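Adenylate kinase (Cryptosporidium parvum Iowa II, PDB 3BE4) probably catalyses the reversible transfer of a phosphoryl group from ATP to AMP, as adenylate kinases do, and is captured here with a bisubstrate analogue. Local coordinates at residues R132-Y142 with D155-R165. Residues are numbered along the deposited sequence; the frame is centred on the assembly and turned at random. Where two conformers were deposited one is given.
Sequences RCTHPASGRIY and DDVTGEPLVWR. With AP5 (bis(adenosine)-5'-pentaphosphate), chain C.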
loop_
_atom_site.group_PDB
_atom_site.type_symbol
_atom_site.label_atom_id
_atom_site.label_comp_id
_atom_site.label_asym_id
_atom_site.label_seq_id
_atom_site.Cartn_x
_atom_site.Cartn_y
_atom_site.Cartn_z
ATOM N N ARG A 132 -10.297 5.910 10.398
ATOM C CA ARG A 132 -9.197 6.483 9.624
ATOM C C ARG A 132 -9.443 7.884 9.244
ATOM O O ARG A 132 -10.563 8.323 8.945
ATOM C CB ARG A 132 -9.065 5.628 8.333
ATOM C CG ARG A 132 -7.772 5.984 7.629
ATOM C CD ARG A 132 -7.787 6.054 6.222
ATOM N NE ARG A 132 -8.562 5.165 5.395
ATOM C CZ ARG A 132 -8.023 4.174 4.753
ATOM N NH1 ARG A 132 -6.717 3.880 4.897
ATOM N NH2 ARG A 132 -8.830 3.479 3.898
ATOM N N CYS A 133 -8.424 8.724 9.291
ATOM C CA CYS A 133 -8.480 9.977 8.461
ATOM C C CYS A 133 -7.097 10.277 7.877
ATOM O O CYS A 133 -6.056 9.684 8.341
ATOM C CB CYS A 133 -8.818 11.190 9.318
ATOM S SG CYS A 133 -8.153 11.259 10.868
ATOM N N THR A 134 -7.091 11.107 6.842
ATOM C CA THR A 134 -5.929 11.142 6.018
ATOM C C THR A 134 -5.529 12.592 5.730
ATOM O O THR A 134 -6.390 13.458 5.658
ATOM C CB THR A 134 -6.248 10.544 4.679
ATOM O OG1 THR A 134 -6.696 9.146 4.894
ATOM C CG2 THR A 134 -4.988 10.621 3.741
ATOM N N HIS A 135 -4.198 12.879 5.771
ATOM C CA HIS A 135 -3.742 14.156 5.181
ATOM C C HIS A 135 -3.622 14.028 3.652
ATOM O O HIS A 135 -2.730 13.299 3.114
ATOM C CB HIS A 135 -2.421 14.448 5.907
ATOM C CG HIS A 135 -1.812 15.712 5.388
ATOM N ND1 HIS A 135 -0.576 15.752 4.759
ATOM C CD2 HIS A 135 -2.348 16.958 5.304
ATOM C CE1 HIS A 135 -0.326 17.012 4.402
ATOM N NE2 HIS A 135 -1.363 17.775 4.744
ATOM N N PRO A 136 -4.540 14.671 2.872
ATOM C CA PRO A 136 -4.580 14.395 1.423
ATOM C C PRO A 136 -3.302 14.718 0.639
ATOM O O PRO A 136 -2.976 13.991 -0.259
ATOM C CB PRO A 136 -5.821 15.181 0.922
ATOM C CG PRO A 136 -6.256 16.048 2.087
ATOM C CD PRO A 136 -5.597 15.613 3.318
ATOM N N ALA A 137 -2.513 15.718 1.063
ATOM C CA ALA A 137 -1.371 16.128 0.198
ATOM C C ALA A 137 -0.237 15.150 0.309
ATOM O O ALA A 137 0.561 14.982 -0.636
ATOM C CB ALA A 137 -0.852 17.503 0.677
ATOM N N SER A 138 -0.094 14.491 1.473
ATOM C CA SER A 138 1.092 13.630 1.745
ATOM C C SER A 138 0.676 12.194 1.784
ATOM O O SER A 138 1.503 11.284 1.547
ATOM C CB SER A 138 1.735 13.871 3.079
ATOM O OG SER A 138 0.858 13.512 4.164
ATOM N N GLY A 139 -0.608 11.972 2.057
ATOM C CA GLY A 139 -1.091 10.556 2.104
ATOM C C GLY A 139 -0.903 10.040 3.553
ATOM O O GLY A 139 -1.161 8.856 3.811
ATOM N N ARG A 140 -0.328 10.835 4.478
ATOM C CA ARG A 140 -0.227 10.361 5.840
ATOM C C ARG A 140 -1.607 9.966 6.425
ATOM O O ARG A 140 -2.611 10.613 6.132
ATOM C CB ARG A 140 0.362 11.393 6.782
ATOM C CG ARG A 140 1.961 11.550 6.588
ATOM C CD ARG A 140 2.527 12.512 7.686
ATOM N NE ARG A 140 2.266 13.894 7.250
ATOM C CZ ARG A 140 2.921 14.554 6.272
ATOM N NH1 ARG A 140 3.929 13.976 5.586
ATOM N NH2 ARG A 140 2.581 15.810 5.952
ATOM N N ILE A 141 -1.569 8.962 7.278
ATOM C CA ILE A 141 -2.863 8.449 7.800
ATOM C C ILE A 141 -2.807 8.392 9.305
ATOM O O ILE A 141 -1.708 8.142 9.982
ATOM C CB ILE A 141 -3.166 6.904 7.537
ATOM C CG1 ILE A 141 -2.008 6.010 7.142
ATOM C CG2 ILE A 141 -4.591 6.496 7.431
ATOM C CD1 ILE A 141 -1.241 5.967 5.834
ATOM N N TYR A 142 -3.996 8.591 9.877
ATOM C CA TYR A 142 -4.133 8.524 11.364
ATOM C C TYR A 142 -5.360 7.695 11.711
ATOM O O TYR A 142 -6.166 7.353 10.781
ATOM C CB TYR A 142 -4.357 9.890 11.933
ATOM C CG TYR A 142 -3.232 10.861 11.552
ATOM C CD1 TYR A 142 -2.181 11.062 12.451
ATOM C CD2 TYR A 142 -3.225 11.509 10.333
ATOM C CE1 TYR A 142 -1.139 11.919 12.104
ATOM C CE2 TYR A 142 -2.189 12.351 9.956
ATOM C CZ TYR A 142 -1.176 12.565 10.885
ATOM O OH TYR A 142 -0.118 13.445 10.491
ATOM N N ASP A 155 -2.930 17.469 10.543
ATOM C CA ASP A 155 -1.724 16.751 10.251
ATOM C C ASP A 155 -0.561 17.184 11.165
ATOM O O ASP A 155 -0.295 18.409 11.411
ATOM C CB ASP A 155 -1.447 16.956 8.807
ATOM C CG ASP A 155 -0.173 16.250 8.350
ATOM O OD1 ASP A 155 -0.126 15.043 8.357
ATOM O OD2 ASP A 155 0.808 16.956 7.840
ATOM N N ASP A 156 0.203 16.196 11.616
ATOM C CA ASP A 156 1.335 16.446 12.535
ATOM C C ASP A 156 2.425 17.287 11.885
ATOM O O ASP A 156 3.118 18.014 12.600
ATOM C CB ASP A 156 2.003 15.108 12.857
ATOM C CG ASP A 156 1.201 14.253 13.812
ATOM O OD1 ASP A 156 0.220 14.740 14.414
ATOM O OD2 ASP A 156 1.640 13.104 14.110
ATOM N N VAL A 157 2.624 17.135 10.593
ATOM C CA VAL A 157 3.771 17.780 9.913
ATOM C C VAL A 157 3.362 19.184 9.454
ATOM O O VAL A 157 4.081 20.188 9.757
ATOM C CB VAL A 157 4.358 16.945 8.760
ATOM C CG1 VAL A 157 5.562 17.738 8.099
ATOM C CG2 VAL A 157 4.837 15.586 9.189
ATOM N N THR A 158 2.244 19.285 8.740
ATOM C CA THR A 158 1.775 20.592 8.107
ATOM C C THR A 158 0.734 21.401 8.872
ATOM O O THR A 158 0.523 22.582 8.555
ATOM C CB THR A 158 1.198 20.381 6.761
ATOM O OG1 THR A 158 -0.029 19.590 6.934
ATOM C CG2 THR A 158 2.194 19.568 5.848
ATOM N N GLY A 159 0.056 20.805 9.849
ATOM C CA GLY A 159 -1.048 21.468 10.510
ATOM C C GLY A 159 -2.297 21.556 9.632
ATOM O O GLY A 159 -3.262 22.203 10.032
ATOM N N GLU A 160 -2.328 20.899 8.459
ATOM C CA GLU A 160 -3.428 21.052 7.540
ATOM C C GLU A 160 -4.527 20.033 7.979
ATOM O O GLU A 160 -4.234 19.109 8.741
ATOM C CB GLU A 160 -2.989 20.772 6.163
ATOM C CG GLU A 160 -2.075 21.955 5.514
ATOM C CD GLU A 160 -1.351 21.550 4.263
ATOM O OE1 GLU A 160 -1.495 20.423 3.667
ATOM O OE2 GLU A 160 -0.581 22.465 3.775
ATOM N N PRO A 161 -5.762 20.284 7.543
ATOM C CA PRO A 161 -6.869 19.436 8.071
ATOM C C PRO A 161 -6.693 17.989 7.579
ATOM O O PRO A 161 -6.210 17.693 6.423
ATOM C CB PRO A 161 -8.082 20.019 7.346
ATOM C CG PRO A 161 -7.704 21.496 6.962
ATOM C CD PRO A 161 -6.242 21.380 6.664
ATOM N N LEU A 162 -7.233 17.114 8.450
ATOM C CA LEU A 162 -7.373 15.693 8.010
ATOM C C LEU A 162 -8.752 15.519 7.427
ATOM O O LEU A 162 -9.691 16.223 7.818
ATOM C CB LEU A 162 -7.219 14.833 9.261
ATOM C CG LEU A 162 -5.839 15.010 9.942
ATOM C CD1 LEU A 162 -5.667 14.080 11.112
ATOM C CD2 LEU A 162 -4.732 14.855 8.921
ATOM N N VAL A 163 -8.900 14.565 6.540
ATOM C CA VAL A 163 -10.109 14.404 5.761
ATOM C C VAL A 163 -10.477 12.917 5.581
ATOM O O VAL A 163 -9.700 12.003 5.837
ATOM C CB VAL A 163 -10.134 15.153 4.387
ATOM C CG1 VAL A 163 -9.692 16.640 4.599
ATOM C CG2 VAL A 163 -9.234 14.363 3.462
ATOM N N TRP A 164 -11.730 12.725 5.241
ATOM C CA TRP A 164 -12.372 11.422 4.945
ATOM C C TRP A 164 -11.897 11.042 3.546
ATOM O O TRP A 164 -11.529 11.858 2.720
ATOM C CB TRP A 164 -13.880 11.602 4.967
ATOM C CG TRP A 164 -14.663 10.253 4.747
ATOM C CD1 TRP A 164 -14.502 9.134 5.510
ATOM C CD2 TRP A 164 -15.622 10.050 3.761
ATOM N NE1 TRP A 164 -15.423 8.206 4.997
ATOM C CE2 TRP A 164 -16.147 8.794 3.974
ATOM C CE3 TRP A 164 -16.087 10.840 2.729
ATOM C CZ2 TRP A 164 -17.146 8.212 3.041
ATOM C CZ3 TRP A 164 -17.134 10.347 1.851
ATOM C CH2 TRP A 164 -17.604 9.020 2.035
ATOM N N ARG A 165 -11.846 9.702 3.335
ATOM C CA ARG A 165 -11.663 9.078 1.994
ATOM C C ARG A 165 -12.989 8.556 1.450
ATOM O O ARG A 165 -13.598 7.778 2.136
ATOM C CB ARG A 165 -10.662 7.890 2.080
ATOM C CG ARG A 165 -9.271 8.362 1.691
ATOM C CD ARG A 165 -8.256 7.230 1.978
ATOM N NE ARG A 165 -8.615 5.988 1.266
ATOM C CZ ARG A 165 -7.779 4.923 1.128
ATOM N NH1 ARG A 165 -6.613 4.922 1.741
ATOM N NH2 ARG A 165 -8.243 3.819 0.484
HETATM P PA AP5 C . -5.420 2.098 -1.575
HETATM O O1A AP5 C . -5.246 3.598 -1.282
HETATM O O2A AP5 C . -4.255 1.225 -1.560
HETATM O O3A AP5 C . -6.546 1.512 -0.599
HETATM P PB AP5 C . -6.769 0.048 -0.022
HETATM O O1B AP5 C . -6.221 -0.959 -0.912
HETATM O O2B AP5 C . -8.233 -0.015 0.432
HETATM O O3B AP5 C . -5.778 0.145 1.333
HETATM P PG AP5 C . -5.664 1.287 2.399
HETATM O O1G AP5 C . -7.039 1.617 2.866
HETATM O O2G AP5 C . -4.809 2.333 1.811
HETATM O O3G AP5 C . -4.920 0.415 3.487
HETATM P PD AP5 C . -3.440 0.457 4.174
HETATM O O1D AP5 C . -2.652 1.494 3.497
HETATM O O2D AP5 C . -3.001 -0.947 4.230
HETATM O O3D AP5 C . -3.796 0.852 5.682
HETATM P PE AP5 C . -3.477 2.218 6.440
HETATM O O1E AP5 C . -4.070 3.302 5.709
HETATM O O2E AP5 C . -2.009 2.319 6.802
HETATM O O5F AP5 C . -6.107 1.841 -2.995
HETATM C C5F AP5 C . -7.194 2.744 -3.251
HETATM C C4F AP5 C . -7.991 2.023 -4.417
HETATM O O4F AP5 C . -7.310 2.323 -5.612
HETATM C C3F AP5 C . -8.137 0.549 -4.389
HETATM O O3F AP5 C . -9.213 0.139 -3.574
HETATM C C2F AP5 C . -8.437 0.353 -5.890
HETATM O O2F AP5 C . -9.766 0.901 -6.242
HETATM C C1F AP5 C . -7.404 1.239 -6.562
HETATM N N9A AP5 C . -6.154 0.543 -6.704
HETATM C C8A AP5 C . -4.987 0.873 -5.961
HETATM N N7A AP5 C . -3.987 0.081 -6.312
HETATM C C5A AP5 C . -4.468 -0.758 -7.339
HETATM C C6A AP5 C . -3.839 -1.722 -8.103
HETATM N N6A AP5 C . -2.616 -2.241 -7.950
HETATM N N1A AP5 C . -4.688 -2.344 -9.052
HETATM C C2A AP5 C . -5.914 -1.896 -9.211
HETATM N N3A AP5 C . -6.566 -0.953 -8.497
HETATM C C4A AP5 C . -5.747 -0.299 -7.551
HETATM O O5J AP5 C . -4.189 1.938 7.811
HETATM C C5J AP5 C . -5.698 1.943 7.894
HETATM C C4J AP5 C . -6.011 2.479 9.307
HETATM O O4J AP5 C . -5.534 1.654 10.388
HETATM C C3J AP5 C . -5.532 3.921 9.495
HETATM O O3J AP5 C . -6.487 4.634 10.252
HETATM C C2J AP5 C . -4.354 3.621 10.369
HETATM O O2J AP5 C . -4.061 4.717 11.225
HETATM C C1J AP5 C . -4.679 2.534 11.298
HETATM N N9B AP5 C . -3.666 1.626 11.739
HETATM C C8B AP5 C . -2.520 1.242 11.044
HETATM N N7B AP5 C . -1.873 0.323 11.783
HETATM C C5B AP5 C . -2.581 0.118 12.943
HETATM C C6B AP5 C . -2.484 -0.840 14.001
HETATM N N6B AP5 C . -1.457 -1.690 14.032
HETATM N N1B AP5 C . -3.419 -0.796 14.990
HETATM C C2B AP5 C . -4.524 0.060 14.878
HETATM N N3B AP5 C . -4.721 0.933 13.843
HETATM C C4B AP5 C . -3.797 0.900 12.814
HETATM O O HOH W 1 -11.473 7.842 5.796
HETATM O O HOH W 2 -9.307 9.323 5.425
HETATM O O HOH W 3 -5.335 6.931 3.417
HETATM O O HOH W 4 -3.617 18.410 2.442
#
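Asp155 takes the side-on grip of Arg140 with one oxygen to each nitrogen: Arg140 NE donates to the syn lone pair of Asp155 OD1 (2.9 Å), and NH2 reaches OD2 at 2.8 Å. Tyr142 OH donates to Asp155 OD1 from above the carboxylate plane (2.7 Å) and itself accepts the backbone N-H of Asp156, while OD2 also takes the N-H and hydroxyl of Thr158 on its anti side, both tilted out of the carboxylate plane. So many donors should favour the ionised acid. The carboxylate of Asp155, turned away from the backbone N by a chi1 of 180°, lies over one face of the His135 ring, planes 8° apart. Both ring nitrogens are engaged, NE2 donating to Glu160 OE1 (2.9 Å) and ND1 bonded to Ser138 OG. Paired backbone bonds join Thr134 and Val163 in a single antiparallel bridge, and Leu162 CD1 packs on Tyr142 CD2 at 3.6 Å. At the other end the guanidinium groups of Arg132 and Arg165 stack, their charges met by the pentaphosphate: Arg132 donates twice to O1G, Arg165 to O2G and O3A, with Asp168 and Asp167 adding salt bridges to Arg132 and Arg165. This polar network is typical of the adenylate kinase LID, here closed over the phosphates, with His, Ser, Asp and Thr in place of the zinc-binding cysteines of some relatives.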